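Side-chain contacts in inactive glucansucrase (Lactobacillus reuteri, PDB 5JBD), which is an inactive glucansucrase, a member of glycosyl hydrolase family 70 built around a TIM-barrel domain: residues A[351-356]-A[446-451]; A[428-433]-A[440-445]; A[480-485]-A[606-611]. One frame throughout, in Å; residues are numbered along the deposited sequence.

How the interactions relate
Following the chain from the N terminus, interaction 1 opens on helix 343-354 and closes a loop of 89 residues at the start of helix 446-455. Interaction 2 lies within that span. It folds segment 440-445, the loop before helix 446-455, back on the end of helix 420-434, closing a loop of six residues. Interaction 3 comes later, in series, and closes 120 residues between the start of helix 483-496 and the turn 606-611. The contacts lie about 10 to 13 Å apart, centre to centre. Pro447 packs against the Tyr608 carbonyl and Ala485, and Asn445 OD1 probably accepts from Ser610 N. Interactions 1 and 3 tie helices to the sheet of strands 537-542 and 612-618 and its connections.

Interaction 1: A[351-356]-A[446-451]; sequences NVLGRA and VPAQYA. With ACT (acetate ion), chain E.
A buried glutamine amide lies against a glycine here without bonding to it. Gln449 NE2 is 3.8 Å from Gly354 CA, and its hydrogen bond goes instead to Tyr444 O, just ahead of segment 446-451. That bond fixes the polar end of Gln449. The rest of its side chain then serves as an apolar surface. Its chain is extended beyond CG (chi2 -176°), which carries the amide away from its own helix and across to Gly354.

Leu353 covers the aliphatic part of this chain. The two side chains run alongside each other in opposite directions. Leu353 CD1 is 3.8 Å from Gln449 CG, and Leu353 CB lies 3.9 Å from the same carbon. The same methyl also touches Ala448, more loosely, with Leu353 CD1 4.4 Å from Ala448 CB. The contact is small and is made by packing.

Beyond the contact proper, Arg355 meets an acetate ion, probably from the crystallisation liquor. Arg355 NE donates to OXT of the acetate at 3.3 Å, nearly straight at 168°, and the acetate oxygen lies in the plane of the guanidinium. Asn351 ND2 lies above one face of the same group, offset toward the rim.

Helix 343-354 follows strand 340-341 of the parallel sheet, and helix 446-455 precedes strand 460-464, consistent with helices of the barrel wall. Leu353 and Ala448 both rest on Val541 of strand 537-542, and Ala448 also touches Leu613 of strand 612-618, so the pair of helices backs onto the antiparallel sheet that holds these two strands.

Interaction 2: A[428-433]-A[440-445]; sequences QEFYAD and QYAQYN
Asp433 receives three consecutive backbone N-H groups, from Gln440, Tyr441 and Ala442, near the end of helix 420-434 of the TIM-barrel domain. Asp433 OD1 takes Gln440 N at 2.7 Å, almost straight at 173°, through the syn lone pair. Asp433 OD2 takes the other two. Ala442 N reaches Asp433 OD2 at 2.8 Å, nearly in line with the C-O bond. Tyr441 N meets Asp433 OD2 at 2.9 Å from above the carboxylate plane, with a more bent angle of 155°. Three donors thus grip a buried carboxylate, which would favour its charged form. The aspartate CG is anti to the backbone N (chi1 -170°), which swings the carboxylate off the helix toward the returning chain.

Phe430, about one helical turn before Asp433, makes an apolar contact, with CE1 3.9 Å from Ala442 CB. Tyr441 CD2 is 3.9 Å from Asp433 CG, which lies oblique to the tyrosine ring.

Helix 392-406 packs on these rings. Its Leu398 touches Phe430, while Leu402 and Lys405 touch Tyr441. The loop also steadies itself: Gln440 CB sits 3.8 Å above the Tyr441 ring, over its centre.

Interaction 3: A[480-485]-A[606-611]; sequences SIYYDA and NPYVSG
This is a partly buried packing contact of a turn against a turn, made by Ile481 and Tyr482 on one side and Pro607 and Tyr608 on the other. It joins the chain leading into helix 483-496 to the link between strands 596-605 and 612-618. The closest approach is that of Ile481 CG1 to Tyr608 OH, a tight 3.1 Å. The two side chains come from opposite directions, and the isoleucine lies obliquely to the phenol ring, with CG1 3.6 Å from Tyr608 CZ. Ile481 CG1 is anti to the backbone N (chi1 -172°), and this brings CG1 and CD1 against the phenol. The other branch, CG2, covers one face of the neighbouring Tyr482 ring, 3.6 Å above its centre.

Tyr482 in turn meets Tyr608 with its edge: Tyr608 CD1 lies near the Tyr482 ring plane, 4.2 Å from Tyr482 CD1. Its hydroxyl is joined to the other turn through a water, which lies 2.9 Å from Tyr482 OH and donates to Pro607 O. Lys439 NZ is a second donor to Pro607 O.

Each turn is held from within. Ser480 OG accepts from Tyr482 N at 3.0 Å, a capping bond ahead of the helix. Asn606 OD1 forms an Asx turn through Tyr608 N, extended to an Asx motif by Val609 N.

Around the contact, Tyr482 packs on Val446 and Pro447 of helix 446-455, Ile481 touches Gln434 at the end of helix 420-434, and Tyr608 rests on Leu576 of strand 576-577.

Interaction 1: A[351-356]-A[446-451]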
# COMPACT_ATOMS: atom_id res chain seq x y z
N ASN A 351 9.49 -0.71 21.13
CA ASN A 351 10.15 0.22 22.03
C ASN A 351 10.63 -0.48 23.31
O ASN A 351 11.62 -0.06 23.90
CB ASN A 351 9.26 1.42 22.42
CG ASN A 351 8.87 2.32 21.24
OD1 ASN A 351 7.93 3.15 21.32
ND2 ASN A 351 9.58 2.18 20.17
N VAL A 352 9.94 -1.54 23.75
CA VAL A 352 10.28 -2.23 25.01
C VAL A 352 11.28 -3.35 24.79
O VAL A 352 12.23 -3.49 25.57
CB VAL A 352 9.02 -2.79 25.70
CG1 VAL A 352 9.36 -3.67 26.91
CG2 VAL A 352 8.11 -1.66 26.14
N LEU A 353 11.06 -4.16 23.76
CA LEU A 353 11.84 -5.37 23.51
C LEU A 353 12.82 -5.29 22.34
O LEU A 353 13.84 -5.97 22.35
CB LEU A 353 10.89 -6.55 23.29
CG LEU A 353 9.98 -6.93 24.46
CD1 LEU A 353 8.94 -7.95 24.04
CD2 LEU A 353 10.79 -7.45 25.63
N GLY A 354 12.50 -4.49 21.33
CA GLY A 354 13.21 -4.52 20.05
C GLY A 354 14.40 -3.60 19.84
O GLY A 354 15.21 -3.85 18.94
N ARG A 355 14.53 -2.54 20.63
CA ARG A 355 15.66 -1.62 20.50
C ARG A 355 16.95 -2.24 21.04
O ARG A 355 16.91 -3.15 21.88
CB ARG A 355 15.40 -0.33 21.25
CG ARG A 355 14.37 0.60 20.65
CD ARG A 355 14.16 1.79 21.59
NE ARG A 355 13.41 2.85 20.95
CZ ARG A 355 12.49 3.63 21.51
NH1 ARG A 355 12.15 3.52 22.80
NH2 ARG A 355 11.88 4.55 20.75
N ALA A 356 18.08 -1.74 20.55
CA ALA A 356 19.39 -2.06 21.14
C ALA A 356 19.58 -1.36 22.50
O ALA A 356 19.98 -1.99 23.48
CB ALA A 356 20.51 -1.64 20.20
N VAL A 446 12.87 -11.04 19.00
CA VAL A 446 11.74 -11.40 18.14
C VAL A 446 10.89 -12.54 18.76
O VAL A 446 9.65 -12.43 18.79
CB VAL A 446 12.17 -11.68 16.68
CG1 VAL A 446 11.00 -12.20 15.85
CG2 VAL A 446 12.71 -10.39 16.06
N PRO A 447 11.54 -13.60 19.27
CA PRO A 447 10.76 -14.66 19.92
C PRO A 447 9.89 -14.18 21.08
O PRO A 447 8.72 -14.56 21.16
CB PRO A 447 11.83 -15.64 20.40
CG PRO A 447 12.94 -15.48 19.41
CD PRO A 447 12.95 -13.99 19.13
N ALA A 448 10.43 -13.32 21.94
CA ALA A 448 9.64 -12.77 23.05
C ALA A 448 8.50 -11.85 22.57
O ALA A 448 7.41 -11.85 23.17
CB ALA A 448 10.55 -12.04 24.06
N GLN A 449 8.74 -11.06 21.53
CA GLN A 449 7.68 -10.24 20.97
C GLN A 449 6.51 -11.13 20.56
O GLN A 449 5.36 -10.83 20.90
CB GLN A 449 8.16 -9.39 19.80
CG GLN A 449 9.07 -8.25 20.23
CD GLN A 449 9.48 -7.33 19.09
OE1 GLN A 449 8.63 -6.73 18.43
NE2 GLN A 449 10.79 -7.18 18.88
N TYR A 450 6.81 -12.24 19.87
CA TYR A 450 5.77 -13.20 19.49
C TYR A 450 5.14 -13.94 20.68
O TYR A 450 3.94 -14.25 20.64
CB TYR A 450 6.30 -14.22 18.46
CG TYR A 450 6.12 -13.76 17.03
CD1 TYR A 450 4.87 -13.85 16.41
CD2 TYR A 450 7.18 -13.19 16.31
CE1 TYR A 450 4.69 -13.41 15.11
CE2 TYR A 450 7.00 -12.74 15.00
CZ TYR A 450 5.76 -12.85 14.41
OH TYR A 450 5.56 -12.40 13.12
N ALA A 451 5.93 -14.24 21.70
CA ALA A 451 5.39 -14.92 22.89
C ALA A 451 4.32 -14.06 23.58
O ALA A 451 3.31 -14.59 24.04
CB ALA A 451 6.50 -15.26 23.86
C ACT E . 13.90 4.65 17.27
O ACT E . 13.30 5.69 17.63
OXT ACT E . 13.60 3.53 17.73
CH3 ACT E . 15.02 4.77 16.28

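Interaction 2: A[428-433]-A[440-445]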
# COMPACT_ATOMS: atom_id res chain seq x y z
N GLN A 428 21.33 -8.22 1.99
CA GLN A 428 22.53 -8.94 2.42
C GLN A 428 22.94 -8.47 3.82
O GLN A 428 23.21 -9.28 4.69
CB GLN A 428 23.68 -8.75 1.43
CG GLN A 428 24.81 -9.74 1.63
CD GLN A 428 25.86 -9.65 0.53
OE1 GLN A 428 26.59 -8.66 0.43
NE2 GLN A 428 25.93 -10.68 -0.31
N GLU A 429 22.94 -7.15 4.03
CA GLU A 429 23.28 -6.55 5.34
C GLU A 429 22.29 -6.97 6.42
O GLU A 429 22.70 -7.33 7.52
CB GLU A 429 23.35 -5.02 5.23
CG GLU A 429 24.57 -4.55 4.44
CD GLU A 429 24.49 -3.10 4.01
OE1 GLU A 429 23.41 -2.48 4.14
OE2 GLU A 429 25.51 -2.57 3.51
N PHE A 430 20.99 -6.95 6.08
CA PHE A 430 19.94 -7.37 7.00
C PHE A 430 20.09 -8.82 7.46
O PHE A 430 20.09 -9.08 8.66
CB PHE A 430 18.55 -7.14 6.41
CG PHE A 430 17.44 -7.59 7.33
CD1 PHE A 430 16.92 -6.72 8.28
CD2 PHE A 430 16.95 -8.89 7.27
CE1 PHE A 430 15.91 -7.14 9.13
CE2 PHE A 430 15.94 -9.31 8.13
CZ PHE A 430 15.42 -8.44 9.06
N TYR A 431 20.20 -9.77 6.52
CA TYR A 431 20.27 -11.20 6.90
C TYR A 431 21.47 -11.49 7.80
O TYR A 431 21.35 -12.27 8.75
CB TYR A 431 20.36 -12.13 5.69
CG TYR A 431 19.09 -12.31 4.87
CD1 TYR A 431 17.92 -12.81 5.44
CD2 TYR A 431 19.09 -12.01 3.51
CE1 TYR A 431 16.77 -12.98 4.69
CE2 TYR A 431 17.95 -12.18 2.76
CZ TYR A 431 16.80 -12.68 3.34
OH TYR A 431 15.68 -12.85 2.57
N ALA A 432 22.61 -10.88 7.50
CA ALA A 432 23.80 -11.03 8.35
C ALA A 432 23.54 -10.42 9.73
O ALA A 432 23.86 -11.03 10.75
CB ALA A 432 25.01 -10.39 7.70
N ASP A 433 22.94 -9.24 9.76
CA ASP A 433 22.64 -8.55 11.03
C ASP A 433 21.62 -9.32 11.88
O ASP A 433 21.77 -9.42 13.10
CB ASP A 433 22.16 -7.12 10.78
CG ASP A 433 22.07 -6.31 12.04
OD1 ASP A 433 23.13 -5.96 12.61
OD2 ASP A 433 20.93 -5.98 12.47
N GLN A 440 22.59 -4.30 14.72
CA GLN A 440 22.65 -2.86 14.41
C GLN A 440 21.37 -2.33 13.79
O GLN A 440 21.08 -1.14 13.93
CB GLN A 440 23.83 -2.58 13.45
CG GLN A 440 25.20 -2.79 14.06
CD GLN A 440 25.41 -1.86 15.23
OE1 GLN A 440 25.65 -0.65 15.08
NE2 GLN A 440 25.29 -2.43 16.42
N TYR A 441 20.63 -3.20 13.10
CA TYR A 441 19.46 -2.80 12.31
C TYR A 441 18.20 -3.60 12.63
O TYR A 441 17.12 -3.03 12.71
CB TYR A 441 19.76 -2.94 10.81
CG TYR A 441 21.10 -2.36 10.38
CD1 TYR A 441 21.38 -1.01 10.57
CD2 TYR A 441 22.09 -3.17 9.80
CE1 TYR A 441 22.60 -0.47 10.19
CE2 TYR A 441 23.31 -2.64 9.42
CZ TYR A 441 23.56 -1.29 9.61
OH TYR A 441 24.77 -0.75 9.23
N ALA A 442 18.33 -4.91 12.76
CA ALA A 442 17.21 -5.81 12.98
C ALA A 442 16.71 -5.77 14.43
O ALA A 442 17.44 -5.41 15.35
CB ALA A 442 17.58 -7.24 12.62
N GLN A 443 15.46 -6.18 14.60
CA GLN A 443 14.82 -6.18 15.92
C GLN A 443 15.45 -7.15 16.88
O GLN A 443 15.75 -8.28 16.51
CB GLN A 443 13.32 -6.53 15.77
CG GLN A 443 12.50 -5.41 15.20
CD GLN A 443 12.28 -4.33 16.22
OE1 GLN A 443 12.82 -3.23 16.12
NE2 GLN A 443 11.49 -4.63 17.21
N TYR A 444 15.63 -6.71 18.12
CA TYR A 444 15.98 -7.61 19.23
C TYR A 444 14.72 -8.35 19.72
O TYR A 444 13.60 -7.89 19.51
CB TYR A 444 16.58 -6.81 20.38
CG TYR A 444 18.00 -6.31 20.15
CD1 TYR A 444 18.26 -5.26 19.26
CD2 TYR A 444 19.06 -6.88 20.82
CE1 TYR A 444 19.56 -4.82 19.04
CE2 TYR A 444 20.37 -6.44 20.62
CZ TYR A 444 20.61 -5.41 19.72
OH TYR A 444 21.91 -4.97 19.52
N ASN A 445 14.94 -9.48 20.36
CA ASN A 445 13.89 -10.22 21.07
C ASN A 445 12.67 -10.59 20.24
O ASN A 445 11.53 -10.48 20.72
CB ASN A 445 13.45 -9.41 22.32
CG ASN A 445 14.45 -9.48 23.46
OD1 ASN A 445 14.81 -10.57 23.96
ND2 ASN A 445 14.86 -8.32 23.94

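Interaction 3: A[480-485]-A[606-611]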
# COMPACT_ATOMS: atom_id res chain seq x y z
N SER A 480 13.29 -19.00 8.19
CA SER A 480 13.99 -17.96 8.95
C SER A 480 14.63 -18.57 10.18
O SER A 480 14.21 -19.62 10.68
CB SER A 480 13.00 -16.86 9.38
OG SER A 480 13.54 -16.05 10.42
N ILE A 481 15.65 -17.90 10.70
CA ILE A 481 16.19 -18.24 12.03
C ILE A 481 15.09 -18.35 13.11
O ILE A 481 15.22 -19.13 14.06
CB ILE A 481 17.30 -17.21 12.44
CG1 ILE A 481 18.04 -17.63 13.71
CG2 ILE A 481 16.76 -15.78 12.53
CD1 ILE A 481 19.15 -16.68 14.14
N TYR A 482 14.03 -17.56 12.99
CA TYR A 482 12.97 -17.56 14.01
C TYR A 482 11.84 -18.57 13.80
O TYR A 482 10.91 -18.61 14.60
CB TYR A 482 12.39 -16.15 14.16
CG TYR A 482 13.43 -15.11 14.48
CD1 TYR A 482 14.27 -15.25 15.59
CD2 TYR A 482 13.58 -13.96 13.69
CE1 TYR A 482 15.23 -14.30 15.88
CE2 TYR A 482 14.55 -13.00 13.98
CZ TYR A 482 15.36 -13.18 15.09
OH TYR A 482 16.32 -12.23 15.40
N TYR A 483 11.93 -19.41 12.76
CA TYR A 483 10.85 -20.38 12.45
C TYR A 483 10.51 -21.29 13.64
O TYR A 483 9.33 -21.47 13.99
CB TYR A 483 11.19 -21.22 11.20
CG TYR A 483 10.13 -22.26 10.84
CD1 TYR A 483 10.09 -23.50 11.47
CD2 TYR A 483 9.16 -22.00 9.86
CE1 TYR A 483 9.12 -24.44 11.17
CE2 TYR A 483 8.20 -22.94 9.54
CZ TYR A 483 8.19 -24.16 10.19
OH TYR A 483 7.25 -25.10 9.88
N ASP A 484 11.54 -21.88 14.27
CA ASP A 484 11.29 -22.87 15.32
C ASP A 484 10.59 -22.24 16.53
O ASP A 484 9.63 -22.81 17.07
CB ASP A 484 12.59 -23.56 15.75
CG ASP A 484 13.09 -24.59 14.74
OD1 ASP A 484 12.33 -25.03 13.86
OD2 ASP A 484 14.27 -24.96 14.84
N ALA A 485 11.06 -21.07 16.94
CA ALA A 485 10.48 -20.38 18.09
C ALA A 485 9.04 -19.99 17.83
O ALA A 485 8.16 -20.28 18.64
CB ALA A 485 11.30 -19.14 18.43
N ASN A 606 22.03 -13.10 23.43
CA ASN A 606 22.31 -13.98 22.28
C ASN A 606 21.40 -13.54 21.10
O ASN A 606 20.59 -12.62 21.28
CB ASN A 606 22.17 -15.45 22.71
CG ASN A 606 20.75 -15.84 23.05
OD1 ASN A 606 19.82 -15.59 22.29
ND2 ASN A 606 20.58 -16.50 24.20
N PRO A 607 21.53 -14.18 19.92
CA PRO A 607 20.74 -13.68 18.79
C PRO A 607 19.21 -13.74 18.98
O PRO A 607 18.50 -12.95 18.35
CB PRO A 607 21.17 -14.60 17.62
CG PRO A 607 22.54 -15.08 18.01
CD PRO A 607 22.43 -15.27 19.50
N TYR A 608 18.74 -14.65 19.84
CA TYR A 608 17.33 -14.89 20.08
C TYR A 608 16.76 -14.06 21.24
O TYR A 608 15.62 -13.62 21.16
CB TYR A 608 17.11 -16.38 20.37
CG TYR A 608 17.54 -17.27 19.21
CD1 TYR A 608 16.66 -17.60 18.20
CD2 TYR A 608 18.86 -17.76 19.11
CE1 TYR A 608 17.05 -18.39 17.12
CE2 TYR A 608 19.26 -18.55 18.04
CZ TYR A 608 18.34 -18.85 17.04
OH TYR A 608 18.70 -19.63 15.97
N VAL A 609 17.57 -13.84 22.29
CA VAL A 609 17.12 -13.20 23.55
C VAL A 609 18.13 -12.16 24.04
O VAL A 609 19.35 -12.43 24.11
CB VAL A 609 16.89 -14.26 24.66
CG1 VAL A 609 16.41 -13.61 25.97
CG2 VAL A 609 15.92 -15.34 24.21
N SER A 610 17.63 -10.95 24.33
CA SER A 610 18.36 -9.89 25.01
C SER A 610 17.55 -9.50 26.24
O SER A 610 16.69 -8.59 26.18
CB SER A 610 18.54 -8.71 24.06
OG SER A 610 19.33 -7.70 24.66
N GLY A 611 17.83 -10.19 27.34
CA GLY A 611 16.96 -10.20 28.52
C GLY A 611 16.65 -11.65 28.89
O GLY A 611 17.58 -12.43 29.13
O HOH W 1 15.70 -11.69 18.19